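Local coordinates for SusD superfamily protein (Bacteroides fragilis NCTC 9343, PDB 3NQP), which probably binds sugars at the cell outer membrane, as other SusD-family proteins do in glycan uptake, at residues M112-F126 with M184-W198. Sequence-based numbering, arbitrary orientation.
Sequences MKNFYLGEVYGLRAF and MNDFDPYKRGKKVYW. With EDO (1,2-ethanediol), chain G.
Trp-198 lies against Gly-122 and Leu-123 where the loop between helices 163-181 and 200-216 meets helix 110-135, in the helical, TPR-like N-terminal part of this SusD-family protein. The indole is the main bump and Gly-122 the hollow: with no side chain in the way, Trp-198 NE1 comes within 3.9 Å of Gly-122 CA. Leu-123 CD2 rests above the same face, offset toward the rim, and touches Trp-198 CE3 at 3.5 Å. Phe-126 CD1 approaches Trp-198 CH2 obliquely at 4.0 Å, the ring planes inclined at 64°. The indole N-H goes to Thr-203 on the following helix, so the tryptophan ties loop, helix 110-135 and helix 200-216 together.

One turn from Gly-122 toward the N-terminus of the helix, the Glu-119 chain reaches into the fold of the loop, bringing Glu-119 OE2 to 2.6 Å from Trp-198 O. Two oxygens this close suggest that the acid is protonated, which its buried setting would probably encourage.

A further turn in the same direction, the bumps come from both sides. Phe-115 projects from the helix into a hollow of the loop, its CG anti to the backbone N (chi1 -166°). Pro-189 covers one face of the ring, with CG almost over the centre in a CH-pi contact, and the methyl CE of selenomethionine Met-184 sits at the ring's edge, 3.6 Å from Phe-115 N. Nearer the start of the helix, Tyr-190 is sandwiched between Pro-189 CB on one face and Met-112 on the other. Selenomethionine Met-112 turns at its selenium (chi3 -72°), which brings its methyl down over the tyrosine ring in a CH-pi contact, Met-112 CE lying 3.5 Å from Tyr-190 CE1.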
loop_
_atom_site.group_PDB
_atom_site.type_symbol
_atom_site.label_atom_id
_atom_site.label_comp_id
_atom_site.label_asym_id
_atom_site.label_seq_id
_atom_site.Cartn_x
_atom_site.Cartn_y
_atom_site.Cartn_z
HETATM N N MSE A 112 10.196 -28.172 -0.190
HETATM C CA MSE A 112 10.771 -26.949 0.333
HETATM C C MSE A 112 11.412 -26.120 -0.772
HETATM O O MSE A 112 11.265 -24.904 -0.791
HETATM C CB MSE A 112 11.798 -27.248 1.429
HETATM C CG MSE A 112 12.442 -25.976 2.027
HETATM SE SE MSE A 112 13.602 -26.369 3.508
HETATM C CE MSE A 112 12.360 -26.850 4.892
ATOM N N LYS A 113 12.127 -26.771 -1.678
ATOM C CA LYS A 113 12.722 -26.063 -2.813
ATOM C C LYS A 113 11.624 -25.313 -3.614
ATOM O O LYS A 113 11.786 -24.143 -3.952
ATOM C CB LYS A 113 13.472 -27.034 -3.708
ATOM C CG LYS A 113 14.120 -26.413 -4.929
ATOM C CD LYS A 113 14.456 -27.446 -5.985
ATOM C CE LYS A 113 15.647 -28.261 -5.658
ATOM N NZ LYS A 113 16.093 -29.124 -6.817
ATOM N N ASN A 114 10.540 -26.013 -3.934
ATOM C CA ASN A 114 9.477 -25.454 -4.739
ATOM C C ASN A 114 8.775 -24.322 -3.957
ATOM O O ASN A 114 8.412 -23.309 -4.542
ATOM C CB ASN A 114 8.468 -26.527 -5.133
ATOM C CG ASN A 114 8.992 -27.474 -6.169
ATOM O OD1 ASN A 114 9.984 -27.189 -6.844
ATOM N ND2 ASN A 114 8.327 -28.604 -6.308
ATOM N N PHE A 115 8.598 -24.500 -2.646
ATOM C CA PHE A 115 7.967 -23.442 -1.836
ATOM C C PHE A 115 8.806 -22.182 -1.823
ATOM O O PHE A 115 8.296 -21.082 -2.031
ATOM C CB PHE A 115 7.682 -23.889 -0.407
ATOM C CG PHE A 115 6.761 -22.943 0.305
ATOM C CD1 PHE A 115 5.402 -23.029 0.104
ATOM C CD2 PHE A 115 7.254 -21.929 1.093
ATOM C CE1 PHE A 115 4.554 -22.142 0.715
ATOM C CE2 PHE A 115 6.383 -21.028 1.700
ATOM C CZ PHE A 115 5.051 -21.159 1.510
ATOM N N TYR A 116 10.108 -22.361 -1.591
ATOM C CA TYR A 116 11.062 -21.275 -1.589
ATOM C C TYR A 116 11.150 -20.614 -2.956
ATOM O O TYR A 116 11.160 -19.389 -3.048
ATOM C CB TYR A 116 12.443 -21.753 -1.135
ATOM C CG TYR A 116 12.596 -22.037 0.357
ATOM C CD1 TYR A 116 11.604 -21.695 1.271
ATOM C CD2 TYR A 116 13.756 -22.633 0.843
ATOM C CE1 TYR A 116 11.757 -21.927 2.643
ATOM C CE2 TYR A 116 13.940 -22.851 2.229
ATOM C CZ TYR A 116 12.931 -22.507 3.111
ATOM O OH TYR A 116 13.097 -22.720 4.441
ATOM N N LEU A 117 11.178 -21.401 -4.020
ATOM C CA LEU A 117 11.273 -20.791 -5.358
ATOM C C LEU A 117 9.951 -20.032 -5.678
ATOM O O LEU A 117 9.977 -18.935 -6.217
ATOM C CB LEU A 117 11.661 -21.816 -6.423
ATOM C CG LEU A 117 13.126 -22.255 -6.318
ATOM C CD1 LEU A 117 13.434 -23.420 -7.237
ATOM C CD2 LEU A 117 14.077 -21.049 -6.536
ATOM N N GLY A 118 8.808 -20.567 -5.267
ATOM C CA GLY A 118 7.558 -19.851 -5.402
ATOM C C GLY A 118 7.651 -18.499 -4.723
ATOM O O GLY A 118 7.194 -17.479 -5.251
ATOM N N GLU A 119 8.272 -18.469 -3.556
ATOM C CA GLU A 119 8.325 -17.222 -2.785
ATOM C C GLU A 119 9.218 -16.232 -3.539
ATOM O O GLU A 119 8.849 -15.063 -3.696
ATOM C CB GLU A 119 8.848 -17.436 -1.368
ATOM C CG GLU A 119 7.884 -18.180 -0.465
ATOM C CD GLU A 119 8.353 -18.288 0.969
ATOM O OE1 GLU A 119 9.492 -18.693 1.170
ATOM O OE2 GLU A 119 7.568 -17.991 1.919
ATOM N N VAL A 120 10.366 -16.708 -4.030
ATOM C CA VAL A 120 11.385 -15.808 -4.520
ATOM C C VAL A 120 11.002 -15.265 -5.905
ATOM O O VAL A 120 11.217 -14.107 -6.174
ATOM C CB VAL A 120 12.790 -16.447 -4.481
ATOM C CG1 VAL A 120 13.775 -15.608 -5.226
ATOM C CG2 VAL A 120 13.218 -16.646 -2.987
ATOM N N TYR A 121 10.381 -16.076 -6.758
ATOM C CA TYR A 121 9.838 -15.547 -8.023
ATOM C C TYR A 121 8.687 -14.592 -7.800
ATOM O O TYR A 121 8.579 -13.582 -8.493
ATOM C CB TYR A 121 9.390 -16.668 -8.930
ATOM C CG TYR A 121 10.499 -17.356 -9.692
ATOM C CD1 TYR A 121 10.946 -16.836 -10.919
ATOM C CD2 TYR A 121 11.062 -18.545 -9.251
ATOM C CE1 TYR A 121 11.920 -17.468 -11.665
ATOM C CE2 TYR A 121 12.078 -19.175 -10.000
ATOM C CZ TYR A 121 12.474 -18.633 -11.213
ATOM O OH TYR A 121 13.429 -19.237 -11.977
ATOM N N GLY A 122 7.836 -14.883 -6.814
ATOM C CA GLY A 122 6.789 -13.958 -6.431
ATOM C C GLY A 122 7.323 -12.598 -6.004
ATOM O O GLY A 122 6.763 -11.549 -6.348
ATOM N N LEU A 123 8.361 -12.610 -5.187
ATOM C CA LEU A 123 8.942 -11.392 -4.664
ATOM C C LEU A 123 9.697 -10.629 -5.725
ATOM O O LEU A 123 9.747 -9.388 -5.683
ATOM C CB LEU A 123 9.865 -11.707 -3.485
ATOM C CG LEU A 123 9.165 -12.109 -2.188
ATOM C CD1 LEU A 123 10.228 -12.487 -1.100
ATOM C CD2 LEU A 123 8.202 -11.048 -1.645
ATOM N N ARG A 124 10.245 -11.329 -6.715
ATOM C CA ARG A 124 10.924 -10.606 -7.784
ATOM C C ARG A 124 9.878 -9.859 -8.637
ATOM O O ARG A 124 10.108 -8.704 -9.016
ATOM C CB ARG A 124 11.779 -11.488 -8.667
ATOM C CG ARG A 124 12.682 -10.679 -9.578
ATOM C CD ARG A 124 13.786 -11.584 -10.157
ATOM N NE ARG A 124 13.232 -12.556 -11.100
ATOM C CZ ARG A 124 13.963 -13.453 -11.762
ATOM N NH1 ARG A 124 15.277 -13.527 -11.566
ATOM N NH2 ARG A 124 13.390 -14.260 -12.636
ATOM N N ALA A 125 8.726 -10.484 -8.875
ATOM C CA ALA A 125 7.591 -9.799 -9.476
ATOM C C ALA A 125 7.159 -8.578 -8.639
ATOM O O ALA A 125 6.826 -7.528 -9.170
ATOM C CB ALA A 125 6.388 -10.761 -9.615
ATOM N N PHE A 126 7.070 -8.772 -7.329
ATOM C CA PHE A 126 6.619 -7.733 -6.437
ATOM C C PHE A 126 7.478 -6.479 -6.574
ATOM O O PHE A 126 6.959 -5.383 -6.721
ATOM C CB PHE A 126 6.643 -8.243 -5.004
ATOM C CG PHE A 126 6.313 -7.202 -3.995
ATOM C CD1 PHE A 126 5.000 -6.952 -3.662
ATOM C CD2 PHE A 126 7.310 -6.488 -3.376
ATOM C CE1 PHE A 126 4.689 -6.005 -2.734
ATOM C CE2 PHE A 126 7.011 -5.525 -2.435
ATOM C CZ PHE A 126 5.685 -5.283 -2.117
HETATM N N MSE A 184 0.261 -26.193 -3.117
HETATM C CA MSE A 184 0.597 -25.868 -1.725
HETATM C C MSE A 184 -0.073 -24.522 -1.381
HETATM O O MSE A 184 0.499 -23.457 -1.573
HETATM C CB MSE A 184 2.145 -25.811 -1.515
HETATM C CG MSE A 184 2.936 -27.171 -1.754
HETATM SE SE MSE A 184 4.974 -27.148 -1.711
HETATM C CE MSE A 184 5.168 -25.618 -2.968
ATOM N N ASN A 185 -1.288 -24.590 -0.854
ATOM C CA ASN A 185 -2.041 -23.388 -0.400
ATOM C C ASN A 185 -1.712 -22.971 1.047
ATOM O O ASN A 185 -2.211 -21.954 1.530
ATOM C CB ASN A 185 -3.548 -23.659 -0.493
ATOM C CG ASN A 185 -4.092 -23.611 -1.921
ATOM O OD1 ASN A 185 -3.396 -23.856 -2.921
ATOM N ND2 ASN A 185 -5.371 -23.298 -2.017
ATOM N N ASP A 186 -0.891 -23.762 1.740
ATOM C CA ASP A 186 -0.627 -23.560 3.174
ATOM C C ASP A 186 0.118 -22.243 3.323
ATOM O O ASP A 186 1.024 -21.921 2.573
ATOM C CB ASP A 186 0.175 -24.751 3.742
ATOM C CG ASP A 186 0.313 -24.767 5.308
ATOM O OD1 ASP A 186 0.195 -23.737 6.032
ATOM O OD2 ASP A 186 0.621 -25.876 5.824
ATOM N N PHE A 187 -0.311 -21.461 4.289
ATOM C CA PHE A 187 0.377 -20.237 4.603
ATOM C C PHE A 187 1.672 -20.396 5.410
ATOM O O PHE A 187 2.461 -19.451 5.451
ATOM C CB PHE A 187 -0.561 -19.301 5.350
ATOM C CG PHE A 187 -1.610 -18.658 4.483
ATOM C CD1 PHE A 187 -1.308 -17.525 3.714
ATOM C CD2 PHE A 187 -2.913 -19.120 4.505
ATOM C CE1 PHE A 187 -2.321 -16.872 2.961
ATOM C CE2 PHE A 187 -3.903 -18.512 3.737
ATOM C CZ PHE A 187 -3.620 -17.401 2.978
ATOM N N ASP A 188 1.894 -21.551 6.045
ATOM C CA ASP A 188 2.935 -21.654 7.106
ATOM C C ASP A 188 3.484 -23.073 7.167
ATOM O O ASP A 188 3.486 -23.681 8.223
ATOM C CB ASP A 188 2.351 -21.296 8.488
ATOM C CG ASP A 188 3.432 -20.998 9.551
ATOM O OD1 ASP A 188 4.599 -20.650 9.192
ATOM O OD2 ASP A 188 3.081 -21.103 10.759
ATOM N N PRO A 189 3.965 -23.596 6.036
ATOM C CA PRO A 189 4.233 -25.016 5.943
ATOM C C PRO A 189 5.390 -25.526 6.810
ATOM O O PRO A 189 5.416 -26.707 7.097
ATOM C CB PRO A 189 4.544 -25.221 4.446
ATOM C CG PRO A 189 5.047 -23.909 3.972
ATOM C CD PRO A 189 4.290 -22.885 4.781
ATOM N N TYR A 190 6.317 -24.646 7.181
ATOM C CA TYR A 190 7.467 -24.949 8.053
ATOM C C TYR A 190 7.350 -24.269 9.414
ATOM O O TYR A 190 8.314 -24.209 10.170
ATOM C CB TYR A 190 8.776 -24.555 7.319
ATOM C CG TYR A 190 8.810 -25.295 6.013
ATOM C CD1 TYR A 190 8.948 -26.671 5.998
ATOM C CD2 TYR A 190 8.576 -24.651 4.811
ATOM C CE1 TYR A 190 8.903 -27.386 4.831
ATOM C CE2 TYR A 190 8.514 -25.367 3.616
ATOM C CZ TYR A 190 8.686 -26.723 3.637
ATOM O OH TYR A 190 8.651 -27.441 2.475
ATOM N N LYS A 191 6.164 -23.741 9.724
ATOM C CA LYS A 191 5.893 -23.168 11.040
ATOM C C LYS A 191 6.889 -22.108 11.428
ATOM O O LYS A 191 7.289 -22.039 12.589
ATOM C CB LYS A 191 5.871 -24.284 12.109
ATOM C CG LYS A 191 4.899 -25.416 11.800
ATOM C CD LYS A 191 3.468 -24.902 11.666
ATOM C CE LYS A 191 2.489 -25.986 11.261
ATOM N NZ LYS A 191 2.124 -25.895 9.813
ATOM N N ARG A 192 7.277 -21.280 10.457
ATOM C CA ARG A 192 8.211 -20.186 10.687
ATOM C C ARG A 192 7.497 -18.864 10.991
ATOM O O ARG A 192 8.103 -17.929 11.514
ATOM C CB ARG A 192 9.091 -19.957 9.456
ATOM C CG ARG A 192 9.733 -21.214 8.861
ATOM C CD ARG A 192 10.924 -21.690 9.650
ATOM N NE ARG A 192 12.149 -20.987 9.264
ATOM C CZ ARG A 192 12.732 -20.012 9.962
ATOM N NH1 ARG A 192 12.220 -19.576 11.113
ATOM N NH2 ARG A 192 13.850 -19.466 9.509
ATOM N N GLY A 193 6.223 -18.750 10.628
ATOM C CA GLY A 193 5.527 -17.468 10.821
ATOM C C GLY A 193 4.370 -17.331 9.842
ATOM O O GLY A 193 4.552 -17.088 8.640
ATOM N N LYS A 194 3.172 -17.522 10.362
ATOM C CA LYS A 194 1.984 -17.580 9.517
ATOM C C LYS A 194 1.707 -16.178 8.932
ATOM O O LYS A 194 1.778 -15.170 9.630
ATOM C CB LYS A 194 0.810 -18.074 10.375
ATOM C CG LYS A 194 -0.481 -18.271 9.605
ATOM C CD LYS A 194 -1.664 -18.569 10.563
ATOM C CE LYS A 194 -2.905 -18.995 9.733
ATOM N NZ LYS A 194 -4.098 -19.240 10.614
ATOM N N LYS A 195 1.455 -16.135 7.638
ATOM C CA LYS A 195 1.125 -14.920 6.917
ATOM C C LYS A 195 2.202 -13.838 6.892
ATOM O O LYS A 195 1.942 -12.764 6.430
ATOM C CB LYS A 195 -0.240 -14.412 7.379
ATOM C CG LYS A 195 -1.345 -15.369 6.839
ATOM C CD LYS A 195 -2.689 -15.177 7.467
ATOM C CE LYS A 195 -3.757 -16.060 6.841
ATOM N NZ LYS A 195 -5.150 -15.552 7.154
ATOM N N VAL A 196 3.414 -14.145 7.355
ATOM C CA VAL A 196 4.530 -13.204 7.225
ATOM C C VAL A 196 5.695 -13.680 6.353
ATOM O O VAL A 196 6.730 -13.018 6.268
ATOM C CB VAL A 196 5.000 -12.739 8.606
ATOM C CG1 VAL A 196 3.784 -11.960 9.307
ATOM C CG2 VAL A 196 5.587 -13.949 9.465
ATOM N N TYR A 197 5.487 -14.813 5.698
ATOM C CA TYR A 197 6.303 -15.286 4.576
ATOM C C TYR A 197 5.415 -15.298 3.347
ATOM O O TYR A 197 4.224 -15.549 3.440
ATOM C CB TYR A 197 6.844 -16.691 4.854
ATOM C CG TYR A 197 7.944 -16.662 5.874
ATOM C CD1 TYR A 197 7.665 -16.662 7.238
ATOM C CD2 TYR A 197 9.282 -16.564 5.473
ATOM C CE1 TYR A 197 8.707 -16.606 8.195
ATOM C CE2 TYR A 197 10.310 -16.507 6.385
ATOM C CZ TYR A 197 10.021 -16.518 7.760
ATOM O OH TYR A 197 11.037 -16.471 8.677
ATOM N N TRP A 198 5.997 -15.037 2.191
ATOM C CA TRP A 198 5.227 -14.977 0.961
ATOM C C TRP A 198 4.634 -16.343 0.665
ATOM O O TRP A 198 5.207 -17.366 1.051
ATOM C CB TRP A 198 6.129 -14.497 -0.178
ATOM C CG TRP A 198 5.381 -14.075 -1.428
ATOM C CD1 TRP A 198 5.066 -14.861 -2.479
ATOM C CD2 TRP A 198 4.831 -12.794 -1.706
ATOM N NE1 TRP A 198 4.392 -14.146 -3.423
ATOM C CE2 TRP A 198 4.245 -12.865 -2.979
ATOM C CE3 TRP A 198 4.813 -11.570 -1.020
ATOM C CZ2 TRP A 198 3.656 -11.769 -3.600
ATOM C CZ3 TRP A 198 4.205 -10.494 -1.637
ATOM C CH2 TRP A 198 3.623 -10.603 -2.893
HETATM C C1 EDO G . 9.920 -12.503 10.264
HETATM O O1 EDO G . 10.888 -11.502 10.644
HETATM C C2 EDO G . 9.940 -12.689 8.752
HETATM O O2 EDO G . 11.226 -13.213 8.390
#